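Local coordinates for protein beta-galactosidase (Marinomonas sp. ef1, PDB 6Y2K) that hydrolyses beta-D-galactosides, releasing terminal non-reducing galactose, probably with retention as in other GH42 enzymes, and works as a hexamer in a psychrophilic Antarctic bacterium, at residues C6-H11 against V34-W39; E524-L529 against K547-Q552. All blocks are in the same frame, centred on the assembly; numbering follows the deposited sequence.

Overall arrangement
Interaction 1 and interaction 2 come one after the other along the chain and lie on opposite sides of its centre, their own centres about 51 Å apart and their nearest atoms about 35 Å apart. Interaction 1 joins the segments that follow strands 2-6 and 29-34, the first two neighbours of the eight-stranded parallel barrel. Interaction 2 pairs strands 521-528 and 549-555 as a separate two-stranded antiparallel sheet in the trimerisation domain. They share no strand or sheet, yet each meets another copy of the protein: the second subunit at interaction 1, the third at interaction 2. Both barrel and trimerisation domain thus contribute to the hexamer.

Interaction 1: residues C6-H11 against V34-W39; sequences CYYPEH and VGEFSW
The phenol of Y8 reaches across to the carboxylate of E36, its OH donating to OE2 in a very short bond of 2.5 Å. The acceptor lies at the ring edge in the ring plane, while the carboxylate plane itself is turned 53° away. E36 reaches the hydroxyl with CG between its backbone N and carbonyl carbon (chi1 83°) and a bend at chi2. Beside this bond, CE2 of Y8 touches the edge of the F37 ring at CD2, 3.8 Å away. A phenylalanine in place of Y8 would probably keep the ring packing but leave E36 OE2 without its hydroxyl donor and the carboxylate less firmly oriented. Further along, V34 packs CG1 against two residues, 3.7 Å from Y7 O, 4.0 Å from Y7 CD2 and 3.9 Å from P9 CD.

These segments continue from adjacent strands at the C-terminal end of a TIM barrel, the end where this fold carries its active site. Two waters bridge the E10 carboxylate to backbone atoms of the segments: its OE1 accepts from one that also donates to Y7 O and accepts from G35 N, its OE2 from another that accepts from F37 N at 2.8 Å.

Behind this shell, a type I turn from G35 to S38 sets the position of E36 and F37. The turn is closed by S38, whose OG and N both donate to G35 O, OG at 2.7 Å; glycine suits position 35 because its positive phi would press a CB against the preceding carbonyl. R33 forms a salt bridge with E36 OE2, and D20 takes the Y7 hydroxyl. W183 of the second subunit meets the F37 ring.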
loop_
_atom_site.group_PDB
_atom_site.type_symbol
_atom_site.label_atom_id
_atom_site.label_comp_id
_atom_site.label_asym_id
_atom_site.label_seq_id
_atom_site.Cartn_x
_atom_site.Cartn_y
_atom_site.Cartn_z
ATOM N N CYS A 6 40.128 -11.146 25.238
ATOM C CA CYS A 6 40.044 -10.260 26.393
ATOM C C CYS A 6 39.606 -11.096 27.593
ATOM O O CYS A 6 38.615 -11.823 27.515
ATOM C CB CYS A 6 39.042 -9.133 26.127
ATOM S SG CYS A 6 39.468 -8.141 24.684
ATOM N N TYR A 7 40.348 -10.981 28.698
ATOM C CA TYR A 7 40.257 -11.897 29.843
ATOM C C TYR A 7 40.239 -11.137 31.174
ATOM O O TYR A 7 40.887 -10.095 31.310
ATOM C CB TYR A 7 41.465 -12.840 29.789
ATOM C CG TYR A 7 41.564 -13.902 30.867
ATOM C CD1 TYR A 7 40.468 -14.677 31.230
ATOM C CD2 TYR A 7 42.788 -14.169 31.487
ATOM C CE1 TYR A 7 40.585 -15.671 32.205
ATOM C CE2 TYR A 7 42.912 -15.156 32.454
ATOM C CZ TYR A 7 41.818 -15.906 32.812
ATOM O OH TYR A 7 41.956 -16.882 33.773
ATOM N N TYR A 8 39.482 -11.664 32.143
ATOM C CA TYR A 8 39.323 -11.054 33.476
ATOM C C TYR A 8 39.612 -12.083 34.573
ATOM O O TYR A 8 38.697 -12.605 35.196
ATOM C CB TYR A 8 37.932 -10.408 33.591
ATOM C CG TYR A 8 37.816 -9.346 32.516
ATOM C CD1 TYR A 8 37.377 -9.680 31.230
ATOM C CD2 TYR A 8 38.269 -8.056 32.741
ATOM C CE1 TYR A 8 37.334 -8.740 30.220
ATOM C CE2 TYR A 8 38.227 -7.102 31.736
ATOM C CZ TYR A 8 37.756 -7.458 30.478
ATOM O OH TYR A 8 37.720 -6.540 29.480
ATOM N N PRO A 9 40.902 -12.385 34.811
ATOM C CA PRO A 9 41.244 -13.346 35.875
ATOM C C PRO A 9 40.692 -12.930 37.248
ATOM O O PRO A 9 40.282 -13.793 38.029
ATOM C CB PRO A 9 42.771 -13.360 35.869
ATOM C CG PRO A 9 43.170 -12.085 35.232
ATOM C CD PRO A 9 42.101 -11.761 34.235
ATOM N N GLU A 10 40.631 -11.621 37.499
ATOM C CA GLU A 10 40.024 -11.091 38.723
ATOM C C GLU A 10 38.514 -11.377 38.898
ATOM O O GLU A 10 37.971 -11.180 39.998
ATOM C CB GLU A 10 40.330 -9.581 38.882
ATOM C CG GLU A 10 39.494 -8.613 38.042
ATOM C CD GLU A 10 40.027 -8.332 36.646
ATOM O OE1 GLU A 10 40.770 -9.168 36.053
ATOM O OE2 GLU A 10 39.670 -7.249 36.129
ATOM N N HIS A 11 37.829 -11.815 37.839
ATOM C CA HIS A 11 36.424 -12.238 37.948
ATOM C C HIS A 11 36.218 -13.709 38.298
ATOM O O HIS A 11 35.075 -14.117 38.538
ATOM C CB HIS A 11 35.677 -11.929 36.652
ATOM C CG HIS A 11 35.608 -10.470 36.329
ATOM N ND1 HIS A 11 35.058 -9.996 35.162
ATOM C CD2 HIS A 11 36.031 -9.382 37.015
ATOM C CE1 HIS A 11 35.156 -8.678 35.135
ATOM N NE2 HIS A 11 35.736 -8.280 36.252
ATOM N N VAL A 34 44.573 -8.235 29.720
ATOM C CA VAL A 34 44.104 -8.166 31.111
ATOM C C VAL A 34 44.346 -6.785 31.733
ATOM O O VAL A 34 45.200 -6.027 31.266
ATOM C CB VAL A 34 44.779 -9.232 32.020
ATOM C CG1 VAL A 34 44.583 -10.636 31.457
ATOM C CG2 VAL A 34 46.256 -8.936 32.234
ATOM N N GLY A 35 43.578 -6.474 32.781
ATOM C CA GLY A 35 43.930 -5.411 33.738
ATOM C C GLY A 35 43.238 -4.052 33.681
ATOM O O GLY A 35 43.303 -3.300 34.662
ATOM N N GLU A 36 42.568 -3.731 32.574
ATOM C CA GLU A 36 42.056 -2.357 32.358
ATOM C C GLU A 36 40.905 -1.905 33.279
ATOM O O GLU A 36 40.644 -0.704 33.374
ATOM C CB GLU A 36 41.712 -2.105 30.870
ATOM C CG GLU A 36 40.340 -2.574 30.359
ATOM C CD GLU A 36 40.176 -4.085 30.216
ATOM O OE1 GLU A 36 41.092 -4.872 30.576
ATOM O OE2 GLU A 36 39.096 -4.494 29.734
ATOM N N PHE A 37 40.212 -2.835 33.938
ATOM C CA PHE A 37 39.168 -2.472 34.908
ATOM C C PHE A 37 39.493 -2.876 36.353
ATOM O O PHE A 37 38.583 -2.963 37.188
ATOM C CB PHE A 37 37.817 -3.083 34.496
ATOM C CG PHE A 37 37.318 -2.637 33.140
ATOM C CD1 PHE A 37 37.180 -1.289 32.837
ATOM C CD2 PHE A 37 36.922 -3.571 32.192
ATOM C CE1 PHE A 37 36.703 -0.876 31.597
ATOM C CE2 PHE A 37 36.424 -3.166 30.963
ATOM C CZ PHE A 37 36.315 -1.820 30.663
ATOM N N SER A 38 40.779 -3.065 36.668
ATOM C CA SER A 38 41.188 -3.717 37.931
ATOM C C SER A 38 41.620 -2.779 39.079
ATOM O O SER A 38 42.081 -3.262 40.110
ATOM C CB SER A 38 42.293 -4.765 37.649
ATOM O OG SER A 38 43.501 -4.165 37.195
ATOM N N TRP A 39 41.451 -1.462 38.936
ATOM C CA TRP A 39 41.933 -0.526 39.969
ATOM C C TRP A 39 41.374 -0.835 41.362
ATOM O O TRP A 39 42.131 -0.827 42.326
ATOM C CB TRP A 39 41.683 0.948 39.589
ATOM C CG TRP A 39 42.571 1.974 40.288
ATOM C CD1 TRP A 39 43.071 1.923 41.566
ATOM C CD2 TRP A 39 43.012 3.233 39.750
ATOM N NE1 TRP A 39 43.796 3.053 41.845
ATOM C CE2 TRP A 39 43.778 3.875 40.753
ATOM C CE3 TRP A 39 42.819 3.890 38.529
ATOM C CZ2 TRP A 39 44.371 5.127 40.560
ATOM C CZ3 TRP A 39 43.408 5.136 38.340
ATOM C CH2 TRP A 39 44.180 5.739 39.351
HETATM O O HOH W 1 41.513 -8.355 33.495
HETATM O O HOH W 2 40.501 -5.641 34.139
#

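Interaction 2: residues E524-L529 against K547-Q552; sequences ERVDAL and KHWHEQ
Q552 uses both ends of its amide on the neighbouring strand. Q552 NE2 donates to E524 OE1 at 2.8 Å, almost straight at 177° and in the amide plane, while OE1 accepts from R525 NE, which comes from above the amide carbonyl plane. With CG anti to the backbone N (chi1 180°) and the chain extended, the amide reaches between a carboxylate and a guanidinium, a place where a group that both donates and accepts fits well. NE2 also donates to E377 of the third subunit.

The imidazole of H550 is engaged at both nitrogens. H550 ND1 donates to the anti lone pair of D527 OD2 at 2.8 Å, with the oxygen in the ring plane, and NE2 bonds D563. The other D527 oxygen, OD1, forms a salt bridge with R288 of the third subunit, so the carboxylate probably stays ionised.

On the face carrying V526 and W549, valine CG1 sits 3.4 Å from the centroid of the indole six-membered ring, a CH-pi contact. W549 NE1 donates to E551 OE2 at 2.9 Å, and Y578 binds the other oxygen of that acid.

Backbone bonds E524 N to Q552 O, Q552 N to R525 O, D527 N to H550 O, L529 N to H548 O and, weakly, H550 N to D527 O complete the pairing of an antiparallel two-stranded ribbon, here built into the trimerisation domain and set against another subunit.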
loop_
_atom_site.group_PDB
_atom_site.type_symbol
_atom_site.label_atom_id
_atom_site.label_comp_id
_atom_site.label_asym_id
_atom_site.label_seq_id
_atom_site.Cartn_x
_atom_site.Cartn_y
_atom_site.Cartn_z
ATOM N N GLU A 524 27.607 29.117 -5.914
ATOM C CA GLU A 524 26.889 30.377 -5.749
ATOM C C GLU A 524 26.002 30.340 -4.512
ATOM O O GLU A 524 25.888 31.333 -3.789
ATOM C CB GLU A 524 26.051 30.663 -6.991
ATOM C CG GLU A 524 26.879 30.809 -8.267
ATOM C CD GLU A 524 26.037 31.022 -9.511
ATOM O OE1 GLU A 524 24.910 30.490 -9.588
ATOM O OE2 GLU A 524 26.508 31.727 -10.428
ATOM N N ARG A 525 25.345 29.202 -4.296
ATOM C CA ARG A 525 24.517 28.976 -3.104
ATOM C C ARG A 525 24.184 27.492 -2.987
ATOM O O ARG A 525 24.489 26.723 -3.898
ATOM C CB ARG A 525 23.237 29.819 -3.136
ATOM C CG ARG A 525 22.340 29.620 -4.346
ATOM C CD ARG A 525 21.117 30.528 -4.249
ATOM N NE ARG A 525 20.088 30.169 -5.219
ATOM C CZ ARG A 525 18.873 30.713 -5.282
ATOM N NH1 ARG A 525 18.471 31.632 -4.404
ATOM N NH2 ARG A 525 18.038 30.309 -6.234
ATOM N N VAL A 526 23.579 27.103 -1.861
ATOM C CA VAL A 526 23.232 25.709 -1.577
ATOM C C VAL A 526 21.717 25.521 -1.429
ATOM O O VAL A 526 21.061 26.267 -0.712
ATOM C CB VAL A 526 23.892 25.232 -0.261
ATOM C CG1 VAL A 526 23.507 23.789 0.059
ATOM C CG2 VAL A 526 25.412 25.347 -0.333
ATOM N N ASP A 527 21.198 24.497 -2.101
ATOM C CA ASP A 527 19.841 23.992 -1.946
ATOM C C ASP A 527 19.953 22.787 -0.991
ATOM O O ASP A 527 20.436 21.715 -1.388
ATOM C CB ASP A 527 19.307 23.607 -3.340
ATOM C CG ASP A 527 17.893 23.047 -3.333
ATOM O OD1 ASP A 527 17.070 23.449 -2.495
ATOM O OD2 ASP A 527 17.580 22.214 -4.213
ATOM N N ALA A 528 19.570 22.991 0.272
ATOM C CA ALA A 528 19.722 21.986 1.318
ATOM C C ALA A 528 18.367 21.321 1.538
ATOM O O ALA A 528 17.400 21.984 1.928
ATOM C CB ALA A 528 20.249 22.624 2.591
ATOM N N LEU A 529 18.306 20.012 1.273
ATOM C CA LEU A 529 17.040 19.326 0.992
ATOM C C LEU A 529 16.588 18.290 2.027
ATOM O O LEU A 529 17.418 17.585 2.617
ATOM C CB LEU A 529 17.134 18.636 -0.377
ATOM C CG LEU A 529 17.180 19.541 -1.610
ATOM C CD1 LEU A 529 17.574 18.736 -2.843
ATOM C CD2 LEU A 529 15.857 20.264 -1.838
ATOM N N LYS A 547 20.186 13.753 -3.535
ATOM C CA LYS A 547 19.456 14.003 -2.297
ATOM C C LYS A 547 20.280 14.830 -1.319
ATOM O O LYS A 547 21.507 14.871 -1.415
ATOM C CB LYS A 547 19.037 12.686 -1.639
ATOM C CG LYS A 547 20.163 11.697 -1.392
ATOM C CD LYS A 547 19.602 10.326 -1.015
ATOM C CE LYS A 547 20.713 9.311 -0.753
ATOM N NZ LYS A 547 20.161 8.044 -0.178
ATOM N N HIS A 548 19.586 15.522 -0.419
ATOM C CA HIS A 548 20.155 16.179 0.778
ATOM C C HIS A 548 20.896 17.489 0.549
ATOM O O HIS A 548 20.680 18.461 1.294
ATOM C CB HIS A 548 21.062 15.232 1.596
ATOM C CG HIS A 548 20.427 13.918 1.932
ATOM N ND1 HIS A 548 21.165 12.770 2.136
ATOM C CD2 HIS A 548 19.129 13.570 2.104
ATOM C CE1 HIS A 548 20.345 11.771 2.414
ATOM N NE2 HIS A 548 19.107 12.230 2.403
ATOM N N TRP A 549 21.788 17.501 -0.439
ATOM C CA TRP A 549 22.700 18.609 -0.685
ATOM C C TRP A 549 22.851 18.817 -2.195
ATOM O O TRP A 549 23.188 17.892 -2.920
ATOM C CB TRP A 549 24.053 18.287 -0.059
ATOM C CG TRP A 549 24.953 19.459 0.061
ATOM C CD1 TRP A 549 25.934 19.837 -0.810
ATOM C CD2 TRP A 549 24.958 20.419 1.114
ATOM N NE1 TRP A 549 26.552 20.980 -0.363
ATOM C CE2 TRP A 549 25.974 21.357 0.820
ATOM C CE3 TRP A 549 24.200 20.579 2.283
ATOM C CZ2 TRP A 549 26.262 22.444 1.659
ATOM C CZ3 TRP A 549 24.479 21.657 3.115
ATOM C CH2 TRP A 549 25.506 22.581 2.796
ATOM N N HIS A 550 22.593 20.043 -2.640
ATOM C CA HIS A 550 22.410 20.361 -4.056
ATOM C C HIS A 550 23.013 21.740 -4.321
ATOM O O HIS A 550 22.337 22.762 -4.203
ATOM C CB HIS A 550 20.898 20.291 -4.374
ATOM C CG HIS A 550 20.526 20.585 -5.796
ATOM N ND1 HIS A 550 19.334 21.196 -6.129
ATOM C CD2 HIS A 550 21.148 20.313 -6.968
ATOM C CE1 HIS A 550 19.252 21.311 -7.443
ATOM N NE2 HIS A 550 20.335 20.773 -7.977
ATOM N N GLU A 551 24.302 21.762 -4.650
ATOM C CA GLU A 551 25.012 23.030 -4.872
ATOM C C GLU A 551 24.658 23.632 -6.218
ATOM O O GLU A 551 24.629 22.924 -7.221
ATOM C CB GLU A 551 26.530 22.842 -4.765
ATOM C CG GLU A 551 26.991 22.611 -3.340
ATOM C CD GLU A 551 28.412 22.109 -3.221
ATOM O OE1 GLU A 551 29.135 22.027 -4.248
ATOM O OE2 GLU A 551 28.801 21.800 -2.072
ATOM N N GLN A 552 24.382 24.935 -6.222
ATOM C CA GLN A 552 24.157 25.712 -7.437
ATOM C C GLN A 552 25.518 26.265 -7.866
ATOM O O GLN A 552 26.094 27.102 -7.154
ATOM C CB GLN A 552 23.172 26.851 -7.166
ATOM C CG GLN A 552 22.869 27.728 -8.373
ATOM C CD GLN A 552 21.952 28.892 -8.028
ATOM O OE1 GLN A 552 20.845 28.697 -7.505
ATOM N NE2 GLN A 552 22.395 30.098 -8.333
#